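Local coordinates for protein AlyGC (Glaciecola chathamensis, PDB 5GKD) that probably depolymerises alginate by beta-elimination, as a marine bacterial lyase of polysaccharide lyase family 6 with a calcium ion bound in its catalytic beta-helix, at residues G363-D368 against I379-E384; Q498-I503 against A527-I532; Y517-N522 against F552-I557. All blocks are in the same frame, centred on the assembly; numbering follows the deposited sequence.

Interaction 1: G363-D368 against I379-E384; sequences GIKFKD and INKGFE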
loop_
_atom_site.group_PDB
_atom_site.type_symbol
_atom_site.label_atom_id
_atom_site.label_comp_id
_atom_site.label_asym_id
_atom_site.label_seq_id
_atom_site.Cartn_x
_atom_site.Cartn_y
_atom_site.Cartn_z
ATOM N N GLY A 363 2.198 -7.889 -49.796
ATOM C CA GLY A 363 3.493 -8.484 -49.553
ATOM C C GLY A 363 3.453 -9.894 -49.013
ATOM O O GLY A 363 4.497 -10.474 -48.708
ATOM N N ILE A 364 2.264 -10.458 -48.857
ATOM C CA ILE A 364 2.085 -11.871 -48.554
ATOM C C ILE A 364 1.473 -12.527 -49.786
ATOM O O ILE A 364 0.364 -12.167 -50.194
ATOM C CB ILE A 364 1.167 -12.088 -47.341
ATOM C CG1 ILE A 364 1.629 -11.313 -46.105
ATOM C CG2 ILE A 364 1.041 -13.564 -47.037
ATOM C CD1 ILE A 364 0.649 -11.442 -44.954
ATOM N N LYS A 365 2.149 -13.519 -50.353
ATOM C CA LYS A 365 1.579 -14.249 -51.475
ATOM C C LYS A 365 0.917 -15.518 -50.965
ATOM O O LYS A 365 1.538 -16.326 -50.263
ATOM C CB LYS A 365 2.611 -14.568 -52.562
ATOM C CG LYS A 365 2.002 -14.330 -53.983
ATOM C CD LYS A 365 2.354 -15.416 -55.001
ATOM C CE LYS A 365 1.224 -15.635 -56.049
ATOM N NZ LYS A 365 0.798 -14.452 -56.884
ATOM N N PHE A 366 -0.348 -15.669 -51.301
ATOM C CA PHE A 366 -1.166 -16.794 -50.887
ATOM C C PHE A 366 -1.269 -17.775 -52.047
ATOM O O PHE A 366 -1.521 -17.368 -53.180
ATOM C CB PHE A 366 -2.559 -16.313 -50.469
ATOM C CG PHE A 366 -2.559 -15.329 -49.321
ATOM C CD1 PHE A 366 -2.379 -13.979 -49.547
ATOM C CD2 PHE A 366 -2.742 -15.768 -48.015
ATOM C CE1 PHE A 366 -2.382 -13.075 -48.493
ATOM C CE2 PHE A 366 -2.739 -14.873 -46.958
ATOM C CZ PHE A 366 -2.566 -13.525 -47.192
ATOM N N LYS A 367 -1.093 -19.058 -51.757
ATOM C CA LYS A 367 -1.168 -20.093 -52.776
ATOM C C LYS A 367 -1.675 -21.384 -52.156
ATOM O O LYS A 367 -1.236 -21.769 -51.074
ATOM C CB LYS A 367 0.199 -20.337 -53.402
ATOM C CG LYS A 367 0.249 -20.076 -54.856
ATOM C CD LYS A 367 1.681 -19.918 -55.294
ATOM C CE LYS A 367 1.757 -19.977 -56.822
ATOM N NZ LYS A 367 0.818 -19.047 -57.529
ATOM N N ASP A 368 -2.612 -22.039 -52.838
ATOM C CA ASP A 368 -3.029 -23.392 -52.468
ATOM C C ASP A 368 -3.506 -23.489 -51.020
ATOM O O ASP A 368 -3.161 -24.430 -50.312
ATOM C CB ASP A 368 -1.906 -24.399 -52.721
ATOM C CG ASP A 368 -1.515 -24.470 -54.178
ATOM O OD1 ASP A 368 -2.418 -24.380 -55.034
ATOM O OD2 ASP A 368 -0.304 -24.587 -54.475
ATOM N N ILE A 379 -10.323 -13.223 -48.919
ATOM C CA ILE A 379 -9.282 -13.026 -49.921
ATOM C C ILE A 379 -9.568 -13.976 -51.075
ATOM O O ILE A 379 -9.858 -15.154 -50.847
ATOM C CB ILE A 379 -7.881 -13.290 -49.338
ATOM C CG1 ILE A 379 -7.586 -12.326 -48.193
ATOM C CG2 ILE A 379 -6.813 -13.183 -50.418
ATOM C CD1 ILE A 379 -6.464 -12.797 -47.273
ATOM N N ASN A 380 -9.476 -13.483 -52.311
ATOM C CA ASN A 380 -9.839 -14.319 -53.469
ATOM C C ASN A 380 -8.686 -15.182 -53.971
ATOM O O ASN A 380 -8.735 -16.416 -53.841
ATOM C CB ASN A 380 -10.419 -13.453 -54.589
ATOM C CG ASN A 380 -11.904 -13.692 -54.776
ATOM O OD1 ASN A 380 -12.505 -14.491 -54.054
ATOM N ND2 ASN A 380 -12.505 -13.003 -55.743
ATOM N N LYS A 381 -7.657 -14.576 -54.571
ATOM C CA LYS A 381 -6.552 -15.369 -55.098
ATOM C C LYS A 381 -5.845 -16.101 -53.964
ATOM O O LYS A 381 -5.519 -15.510 -52.934
ATOM C CB LYS A 381 -5.516 -14.510 -55.838
ATOM C CG LYS A 381 -5.972 -13.744 -57.053
ATOM C CD LYS A 381 -4.901 -13.705 -58.184
ATOM C CE LYS A 381 -3.432 -13.742 -57.729
ATOM N NZ LYS A 381 -2.913 -12.488 -57.075
ATOM N N GLY A 382 -5.580 -17.383 -54.175
ATOM C CA GLY A 382 -4.816 -18.176 -53.240
ATOM C C GLY A 382 -5.641 -18.975 -52.266
ATOM O O GLY A 382 -5.069 -19.694 -51.439
ATOM N N PHE A 383 -6.963 -18.863 -52.320
ATOM C CA PHE A 383 -7.850 -19.660 -51.487
ATOM C C PHE A 383 -8.880 -20.337 -52.382
ATOM O O PHE A 383 -9.526 -19.680 -53.197
ATOM C CB PHE A 383 -8.545 -18.799 -50.429
ATOM C CG PHE A 383 -7.622 -18.297 -49.337
ATOM C CD1 PHE A 383 -6.813 -17.190 -49.537
ATOM C CD2 PHE A 383 -7.586 -18.926 -48.109
ATOM C CE1 PHE A 383 -5.985 -16.720 -48.532
ATOM C CE2 PHE A 383 -6.756 -18.463 -47.094
ATOM C CZ PHE A 383 -5.954 -17.365 -47.304
ATOM N N GLU A 384 -9.012 -21.647 -52.259
ATOM C CA GLU A 384 -10.071 -22.348 -52.957
ATOM C C GLU A 384 -11.021 -22.932 -51.928
ATOM O O GLU A 384 -10.649 -23.195 -50.778
ATOM C CB GLU A 384 -9.531 -23.468 -53.852
ATOM C CG GLU A 384 -8.401 -24.281 -53.195
ATOM C CD GLU A 384 -7.650 -25.156 -54.160
ATOM O OE1 GLU A 384 -8.252 -25.979 -54.857
ATOM O OE2 GLU A 384 -6.461 -24.920 -54.244
#

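Interaction 2: Q498-I503 against A527-I532; sequences QRSTLI and AGNTLI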
loop_
_atom_site.group_PDB
_atom_site.type_symbol
_atom_site.label_atom_id
_atom_site.label_comp_id
_atom_site.label_asym_id
_atom_site.label_seq_id
_atom_site.Cartn_x
_atom_site.Cartn_y
_atom_site.Cartn_z
ATOM N N GLN A 498 -20.720 -2.599 12.428
ATOM C CA GLN A 498 -20.411 -1.604 13.435
ATOM C C GLN A 498 -18.972 -1.125 13.357
ATOM O O GLN A 498 -18.587 -0.256 14.149
ATOM C CB GLN A 498 -20.702 -2.151 14.838
ATOM C CG GLN A 498 -22.165 -2.509 15.065
ATOM C CD GLN A 498 -22.395 -3.224 16.386
ATOM O OE1 GLN A 498 -22.249 -4.437 16.477
ATOM N NE2 GLN A 498 -22.755 -2.468 17.416
ATOM N N ARG A 499 -18.167 -1.670 12.442
ATOM C CA ARG A 499 -16.781 -1.258 12.236
ATOM C C ARG A 499 -16.632 -0.548 10.891
ATOM O O ARG A 499 -17.538 -0.540 10.055
ATOM C CB ARG A 499 -15.827 -2.463 12.300
ATOM C CG ARG A 499 -15.886 -3.278 13.596
ATOM C CD ARG A 499 -14.986 -2.715 14.708
ATOM N NE ARG A 499 -15.533 -1.515 15.333
ATOM C CZ ARG A 499 -16.454 -1.522 16.303
ATOM N NH1 ARG A 499 -16.935 -2.675 16.761
ATOM N NH2 ARG A 499 -16.905 -0.377 16.813
ATOM N N SER A 500 -15.456 0.054 10.693
ATOM C CA SER A 500 -15.165 0.769 9.453
ATOM C C SER A 500 -15.226 -0.145 8.238
ATOM O O SER A 500 -15.504 0.313 7.126
ATOM C CB SER A 500 -13.788 1.416 9.539
ATOM O OG SER A 500 -13.871 2.626 10.252
ATOM N N THR A 501 -14.961 -1.423 8.425
ATOM C CA THR A 501 -15.072 -2.405 7.365
ATOM C C THR A 501 -15.985 -3.517 7.836
ATOM O O THR A 501 -15.933 -3.917 9.002
ATOM C CB THR A 501 -13.699 -2.988 6.983
ATOM O OG1 THR A 501 -12.878 -1.953 6.438
ATOM C CG2 THR A 501 -13.856 -4.101 5.960
ATOM N N LEU A 502 -16.844 -3.980 6.933
ATOM C CA LEU A 502 -17.622 -5.184 7.173
ATOM C C LEU A 502 -16.840 -6.434 6.784
ATOM O O LEU A 502 -16.668 -7.345 7.594
ATOM C CB LEU A 502 -18.931 -5.118 6.389
ATOM C CG LEU A 502 -19.807 -6.347 6.572
ATOM C CD1 LEU A 502 -20.165 -6.490 8.037
ATOM C CD2 LEU A 502 -21.038 -6.259 5.697
ATOM N N ILE A 503 -16.360 -6.491 5.542
ATOM C CA ILE A 503 -15.692 -7.671 5.003
ATOM C C ILE A 503 -14.368 -7.268 4.366
ATOM O O ILE A 503 -14.324 -6.365 3.520
ATOM C CB ILE A 503 -16.563 -8.410 3.971
ATOM C CG1 ILE A 503 -17.834 -8.931 4.627
ATOM C CG2 ILE A 503 -15.782 -9.561 3.355
ATOM C CD1 ILE A 503 -18.802 -9.536 3.647
ATOM N N ALA A 527 -15.191 9.482 8.490
ATOM C CA ALA A 527 -15.053 9.532 7.048
ATOM C C ALA A 527 -14.186 8.371 6.564
ATOM O O ALA A 527 -13.305 7.889 7.272
ATOM C CB ALA A 527 -14.441 10.861 6.625
ATOM N N GLY A 528 -14.449 7.914 5.347
ATOM C CA GLY A 528 -13.587 6.909 4.760
ATOM C C GLY A 528 -13.862 5.488 5.182
ATOM O O GLY A 528 -12.962 4.649 5.092
ATOM N N ASN A 529 -15.069 5.187 5.652
ATOM C CA ASN A 529 -15.452 3.798 5.844
ATOM C C ASN A 529 -15.487 3.076 4.502
ATOM O O ASN A 529 -15.677 3.678 3.448
ATOM C CB ASN A 529 -16.827 3.681 6.508
ATOM C CG ASN A 529 -16.843 4.186 7.942
ATOM O OD1 ASN A 529 -15.795 4.355 8.578
ATOM N ND2 ASN A 529 -18.049 4.434 8.459
ATOM N N THR A 530 -15.332 1.763 4.559
ATOM C CA THR A 530 -15.295 0.928 3.367
ATOM C C THR A 530 -16.022 -0.357 3.718
ATOM O O THR A 530 -15.500 -1.163 4.489
ATOM C CB THR A 530 -13.853 0.636 2.920
ATOM O OG1 THR A 530 -13.149 -0.004 3.983
ATOM C CG2 THR A 530 -13.106 1.908 2.551
ATOM N N LEU A 531 -17.212 -0.553 3.166
ATOM C CA LEU A 531 -18.008 -1.711 3.568
ATOM C C LEU A 531 -17.314 -3.012 3.189
ATOM O O LEU A 531 -17.191 -3.925 4.011
ATOM C CB LEU A 531 -19.408 -1.646 2.956
ATOM C CG LEU A 531 -20.386 -2.644 3.578
ATOM C CD1 LEU A 531 -20.955 -2.131 4.887
ATOM C CD2 LEU A 531 -21.501 -3.008 2.591
ATOM N N ILE A 532 -16.849 -3.118 1.952
ATOM C CA ILE A 532 -16.126 -4.297 1.492
ATOM C C ILE A 532 -14.822 -3.847 0.844
ATOM O O ILE A 532 -14.775 -2.816 0.165
ATOM C CB ILE A 532 -16.965 -5.139 0.511
ATOM C CG1 ILE A 532 -18.302 -5.527 1.145
ATOM C CG2 ILE A 532 -16.189 -6.383 0.061
ATOM C CD1 ILE A 532 -19.221 -6.274 0.209
#

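Interaction 3: Y517-N522 against F552-I557; sequences YVDATN and FENLDI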
loop_
_atom_site.group_PDB
_atom_site.type_symbol
_atom_site.label_atom_id
_atom_site.label_comp_id
_atom_site.label_asym_id
_atom_site.label_seq_id
_atom_site.Cartn_x
_atom_site.Cartn_y
_atom_site.Cartn_z
ATOM N N TYR A 517 -28.909 -8.596 3.108
ATOM C CA TYR A 517 -29.352 -7.224 3.285
ATOM C C TYR A 517 -28.412 -6.557 4.277
ATOM O O TYR A 517 -28.235 -7.051 5.395
ATOM C CB TYR A 517 -30.807 -7.194 3.775
ATOM C CG TYR A 517 -31.453 -5.840 3.713
ATOM C CD1 TYR A 517 -31.177 -4.872 4.681
ATOM C CD2 TYR A 517 -32.347 -5.517 2.695
ATOM C CE1 TYR A 517 -31.761 -3.618 4.636
ATOM C CE2 TYR A 517 -32.940 -4.255 2.639
ATOM C CZ TYR A 517 -32.638 -3.314 3.616
ATOM O OH TYR A 517 -33.215 -2.065 3.577
ATOM N N VAL A 518 -27.807 -5.446 3.874
ATOM C CA VAL A 518 -26.848 -4.745 4.714
ATOM C C VAL A 518 -27.357 -3.341 4.950
ATOM O O VAL A 518 -27.578 -2.588 3.996
ATOM C CB VAL A 518 -25.434 -4.704 4.108
ATOM C CG1 VAL A 518 -24.509 -3.896 5.023
ATOM C CG2 VAL A 518 -24.873 -6.096 3.922
ATOM N N ASP A 519 -27.530 -2.993 6.219
ATOM C CA ASP A 519 -27.847 -1.644 6.657
ATOM C C ASP A 519 -26.648 -1.159 7.458
ATOM O O ASP A 519 -26.398 -1.651 8.561
ATOM C CB ASP A 519 -29.138 -1.639 7.482
ATOM C CG ASP A 519 -29.471 -0.282 8.067
ATOM O OD1 ASP A 519 -28.799 0.716 7.748
ATOM O OD2 ASP A 519 -30.426 -0.213 8.870
ATOM N N ALA A 520 -25.905 -0.207 6.898
ATOM C CA ALA A 520 -24.692 0.326 7.505
ATOM C C ALA A 520 -24.953 1.513 8.427
ATOM O O ALA A 520 -24.023 2.275 8.714
ATOM C CB ALA A 520 -23.699 0.738 6.420
ATOM N N THR A 521 -26.193 1.684 8.892
ATOM C CA THR A 521 -26.542 2.784 9.792
ATOM C C THR A 521 -25.602 2.891 10.996
ATOM O O THR A 521 -25.266 3.995 11.435
ATOM C CB THR A 521 -27.992 2.607 10.254
ATOM O OG1 THR A 521 -28.872 2.868 9.154
ATOM C CG2 THR A 521 -28.323 3.526 11.444
ATOM N N ASN A 522 -25.147 1.762 11.532
ATOM C CA ASN A 522 -24.403 1.760 12.779
ATOM C C ASN A 522 -22.896 1.706 12.601
ATOM O O ASN A 522 -22.183 1.490 13.584
ATOM C CB ASN A 522 -24.866 0.592 13.624
ATOM C CG ASN A 522 -26.347 0.625 13.832
ATOM O OD1 ASN A 522 -27.107 -0.009 13.105
ATOM N ND2 ASN A 522 -26.774 1.417 14.793
ATOM N N PHE A 552 -27.955 -3.046 -0.208
ATOM C CA PHE A 552 -26.965 -2.368 0.617
ATOM C C PHE A 552 -27.419 -0.929 0.777
ATOM O O PHE A 552 -27.565 -0.219 -0.222
ATOM C CB PHE A 552 -25.565 -2.446 -0.023
ATOM C CG PHE A 552 -25.130 -3.857 -0.367
ATOM C CD1 PHE A 552 -25.427 -4.402 -1.603
ATOM C CD2 PHE A 552 -24.428 -4.632 0.548
ATOM C CE1 PHE A 552 -25.040 -5.675 -1.921
ATOM C CE2 PHE A 552 -24.050 -5.914 0.232
ATOM C CZ PHE A 552 -24.358 -6.440 -1.003
ATOM N N GLU A 553 -27.650 -0.499 2.017
ATOM C CA GLU A 553 -28.270 0.791 2.270
ATOM C C GLU A 553 -27.568 1.545 3.381
ATOM O O GLU A 553 -27.002 0.953 4.302
ATOM C CB GLU A 553 -29.737 0.656 2.677
ATOM C CG GLU A 553 -30.670 0.300 1.560
ATOM C CD GLU A 553 -32.118 0.305 2.017
ATOM O OE1 GLU A 553 -32.357 0.464 3.239
ATOM O OE2 GLU A 553 -33.009 0.156 1.154
ATOM N N ASN A 554 -27.660 2.871 3.300
ATOM C CA ASN A 554 -27.314 3.762 4.405
ATOM C C ASN A 554 -25.817 3.732 4.712
ATOM O O ASN A 554 -25.401 3.701 5.873
ATOM C CB ASN A 554 -28.146 3.429 5.644
ATOM C CG ASN A 554 -29.639 3.610 5.400
ATOM O OD1 ASN A 554 -30.060 4.576 4.765
ATOM N ND2 ASN A 554 -30.439 2.666 5.889
ATOM N N LEU A 555 -25.002 3.728 3.657
ATOM C CA LEU A 555 -23.567 3.954 3.788
ATOM C C LEU A 555 -23.314 5.462 3.791
ATOM O O LEU A 555 -22.625 6.021 2.936
ATOM C CB LEU A 555 -22.803 3.258 2.665
ATOM C CG LEU A 555 -22.594 1.736 2.735
ATOM C CD1 LEU A 555 -23.863 0.961 2.460
ATOM C CD2 LEU A 555 -21.501 1.323 1.760
ATOM N N ASP A 556 -23.907 6.128 4.775
ATOM C CA ASP A 556 -23.918 7.580 4.692
ATOM C C ASP A 556 -23.813 8.273 6.046
ATOM O O ASP A 556 -24.164 9.452 6.142
ATOM C CB ASP A 556 -25.176 8.056 3.951
ATOM C CG ASP A 556 -26.474 7.608 4.618
ATOM O OD1 ASP A 556 -26.454 6.720 5.491
ATOM O OD2 ASP A 556 -27.528 8.144 4.235
ATOM N N ILE A 557 -23.309 7.594 7.081
ATOM C CA ILE A 557 -23.179 8.250 8.381
ATOM C C ILE A 557 -22.167 9.387 8.324
ATOM O O ILE A 557 -22.273 10.361 9.075
ATOM C CB ILE A 557 -22.805 7.227 9.460
ATOM C CG1 ILE A 557 -22.924 7.866 10.846
ATOM C CG2 ILE A 557 -21.387 6.696 9.225
ATOM C CD1 ILE A 557 -22.928 6.870 11.985
HETATM O O HOH W 1 -23.641 4.800 7.734
#

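Interaction 1: G363-D368 against I379-E384
The ring of F366 overlaps the side chains of I379 and F383. I379 sets CD1 over one face of the ring, 4.0 Å from F366 CZ, the isoleucine crossing it at about a right angle. F383 meets the ring obliquely: F383 CE1 comes to 3.4 Å from F366 CD2, and the planes are 41° apart. The face opposite I379 carries I364 CG2 of F366's own strand. F366 CG stands beside the backbone N (chi1 -60°), which turns the ring toward I379 and F383. F366 also meets the ring of F324 edge-to-face.

The backbones come closest where 379-384 turns. N380 to F383 form a type II turn with G382 at its third position, where the positive phi of 96° suits a residue without a side chain. This lets G382 CA lie 3.4 Å from F366 O in a CA-H...O contact. G382 O is held by the side-chain amide of N369, just beyond the segment.

At the exposed margin like charges face each other: K365 NZ is 4.2 Å from K381 NZ, and D368 OD1 is 4.2 Å from E384 OE2. Surrounding solvent probably screens both pairs. Since the two segments share no hydrogen bonds, direct cohesion between them probably rests mainly on apolar packing around F366, near the last turns of the N-terminal beta-helix, while any repulsion left between the like charges would oppose it.

Interaction 2: Q498-I503 against A527-I532
Three backbone hydrogen bonds join S500-I503 to N529-I532, which run side by side in the same direction. T530 N donates to S500 O at 3.0 Å in a nearly straight bond. L531 O then takes two donors: I503 N arrives almost head-on at 3.1 Å, whereas L502 N, at 2.9 Å, is tilted from the carbonyl plane and makes a more bent bond (139° at the hydrogen). Gripping one oxygen with consecutive amides suits the corner that the chain turns at L531 and I532. Two CA-H...O contacts add to these bonds, from T501 CA to T530 O at 3.2 Å and from I532 CA to I503 O.

The polar side chains lie in two pairs. S500 OG is 3.1 Å from N529 OD1, and the other end of that amide, ND2, donates to P524 O. T501 OG1 is 3.1 Å from T530 OG1; it also bonds to R533 NE, its main polar partner. T530 OG1 sits between its own backbone N and carbonyl carbon (chi1 58°), a torsion that turns the hydroxyl to face T501.

Apolar contact follows at the corner. L502 CB rests on L531 CD1 at 3.9 Å, and beyond it I503 and I532 point to the same face of the sheet, CB to CG1 4.4 Å apart.

I503 and I532 form a parallel bridge between strands 503-505 and 530-534, adjacent rungs of the C-terminal beta-helix. Strand 477-479 flanks the first and strand 564-565 the second, while L502 and L531 both pack on P497 of strand 493-497.

Interaction 3: Y517-N522 against F552-I557
N554 reaches across to D519 and T521 with CB, CG and ND2. CB passes D519 OD1 at 3.5 Å; CG continues alongside the T521 hydroxyl, the two side chains pointing the same way; ND2 ends in a hydrogen bond of 3.2 Å to D519 OD1. That oxygen lies in the amide plane of N554, yet the amide meets the carboxylate from above its plane. D519 OD1 is gripped twice more from within its own segment. T521 N donates to it, making an Asx turn, and T521 OG1 approaches at 2.6 Å on the syn side. A chi1 of 175° swings the D519 carboxylate over this bend, its bound oxygen probably well stabilised as an anion.

Strands 517-519 and 552-555 are successive rungs of the parallel beta-helix, 8° apart in direction. E553 N donates to V518 O at 2.9 Å in a somewhat bent bond, and A520 N to E553 O at 3.0 Å in a nearly straight one. On the face with V518 and F552, V518 CB packs on F552 CD2 at 3.7 Å, and the F552 ring continues the row onto F582 of strand 581-585. Y517 OH makes a weak bond to E553 OE1, the ring and carboxylate crossing obliquely. Past the strands, one water donates to A520 O and N554 O and accepts from I557 N, bridging the loops that follow the two strands.

Followed from the N terminus, the chain first closes interaction 1, a short loop of ten residues between 363-368 and 379-384 near the end of the N-terminal beta-helix. Interactions 2 and 3 come later, in the C-terminal beta-helix, on the opposite side of the chain's centre; their nearest atoms lie about 48 and 50 Å from interaction 1. These two cross: 498-503, 517-522, 527-532 and 552-557 alternate, so each contact closes a turn that overlaps the other's. They also touch directly, mainly through L531, which packs on V518, F552 and L555. Interaction 2 thereby ties one face of the coil, and interaction 3 an adjoining one, across consecutive turns.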